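Sulfotransferase (Alicyclobacillus acidocaldarius subsp. acidocaldarius, PDB 3RNL) probably acts as a sulfotransferase, moving a sulfuryl group from a nucleotide donor to an acceptor that is not established. Local coordinates at residues 16-20 / 122-126. Sequence-based numbering, arbitrary orientation. Where two conformers were deposited one is given.
Sequences AAKCG and RAFSA
Arg122 closes around the carbonyl oxygen of Ala17. Its NH1 donates to Ala17 O at 3.2 Å, and the N-H...O angle of 170° shows a nearly straight bond. The oxygen lies at the guanidinium edge, almost in its plane, yet NH1 stands 54° out of the carbonyl plane and so approaches from above it. The aliphatic part of the arginine packs against the same atom: Arg122 CG and CD each come within 3.2 Å of Ala17 O. This close fit follows from a chain bent at chi2 and again at chi3 (72°), which curls the chain back so that the guanidinium meets Ala17 O with its edge. Cys19 completes the tight, buried end, its SG 3.8 Å from Arg122 CG. Tyr161 O accepts from NH2, giving the guanidinium a second anchor, and Tyr167 of helix 167-178 packs on both Cys19 and Arg122.

Residues 16-19 form a type II turn, with Lys18 at its positive-phi third position and a weak closing bond from Cys19 N to Ala16 O (3.4 Å). Set between strand 11-13 and helix 21-29, with Gly20 as N-cap, this turn has a position consistent with the P-loop-like segment that in sulfotransferases usually holds the 5'-phosphosulfate of the donor. Helix 119-132 follows strand 111-116, the neighbour of 11-13 in the parallel sheet.

The partly exposed side is looser. Lys18 lies alongside the helix, its CG 3.8 Å from Ala126 CA, and bends at chi2 and chi3 to bring NZ to His129 ND1, a hydrogen bond further along the same helix. Lys18 CE is 3.2 Å from Ser125 OG, but that distance is doubtful because the serine was modelled in two conformers.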
# COMPACT_ATOMS: atom_id res chain seq x y z
N ALA A 16 1.15 0.53 2.12
CA ALA A 16 2.18 0.63 1.10
C ALA A 16 2.50 -0.76 0.56
O ALA A 16 2.06 -1.76 1.11
CB ALA A 16 3.45 1.26 1.71
N ALA A 17 3.34 -0.81 -0.48
CA ALA A 17 3.69 -2.09 -1.11
C ALA A 17 4.62 -2.88 -0.19
O ALA A 17 5.52 -2.31 0.41
CB ALA A 17 4.36 -1.84 -2.47
N LYS A 18 4.41 -4.20 -0.13
CA LYS A 18 5.19 -5.12 0.73
C LYS A 18 5.01 -4.84 2.23
O LYS A 18 5.90 -5.12 3.04
CB LYS A 18 6.68 -5.15 0.33
CG LYS A 18 6.94 -5.38 -1.16
CD LYS A 18 6.15 -6.57 -1.70
CE LYS A 18 6.54 -7.88 -1.04
NZ LYS A 18 5.71 -9.02 -1.59
N CYS A 19 3.89 -4.21 2.56
CA CYS A 19 3.46 -3.96 3.94
C CYS A 19 2.40 -4.89 4.55
O CYS A 19 1.84 -4.59 5.60
CB CYS A 19 3.14 -2.49 4.17
SG CYS A 19 4.65 -1.49 3.90
N GLY A 20 2.01 -5.94 3.82
CA GLY A 20 1.09 -6.92 4.37
C GLY A 20 -0.38 -6.64 4.09
O GLY A 20 -1.26 -7.27 4.68
N ARG A 122 10.84 -3.17 4.52
CA ARG A 122 9.99 -3.11 3.32
C ARG A 122 10.85 -3.19 2.06
O ARG A 122 10.50 -3.89 1.10
CB ARG A 122 9.19 -1.80 3.29
CG ARG A 122 8.06 -1.79 2.23
CD ARG A 122 7.83 -0.40 1.66
NE ARG A 122 8.95 -0.04 0.78
CZ ARG A 122 9.08 -0.48 -0.46
NH1 ARG A 122 8.16 -1.30 -0.99
NH2 ARG A 122 10.15 -0.12 -1.18
N ALA A 123 11.96 -2.46 2.05
CA ALA A 123 12.85 -2.48 0.89
C ALA A 123 13.35 -3.90 0.65
O ALA A 123 13.38 -4.38 -0.49
CB ALA A 123 14.03 -1.52 1.11
N PHE A 124 13.76 -4.57 1.71
CA PHE A 124 14.31 -5.92 1.54
C PHE A 124 13.22 -6.88 1.07
O PHE A 124 13.49 -7.80 0.28
CB PHE A 124 14.94 -6.42 2.84
CG PHE A 124 15.85 -7.59 2.65
CD1 PHE A 124 16.97 -7.49 1.83
CD2 PHE A 124 15.61 -8.78 3.31
CE1 PHE A 124 17.82 -8.58 1.66
CE2 PHE A 124 16.46 -9.87 3.15
CZ PHE A 124 17.55 -9.77 2.31
N SER A 125 11.99 -6.68 1.55
CA SER A 125 10.87 -7.50 1.10
C SER A 125 10.60 -7.34 -0.40
O SER A 125 10.31 -8.32 -1.09
CB SER A 125 9.61 -7.15 1.90
OG SER A 125 8.54 -7.99 1.50
N ALA A 126 10.68 -6.11 -0.89
CA ALA A 126 10.50 -5.86 -2.32
C ALA A 126 11.61 -6.56 -3.11
O ALA A 126 11.34 -7.19 -4.14
CB ALA A 126 10.51 -4.37 -2.62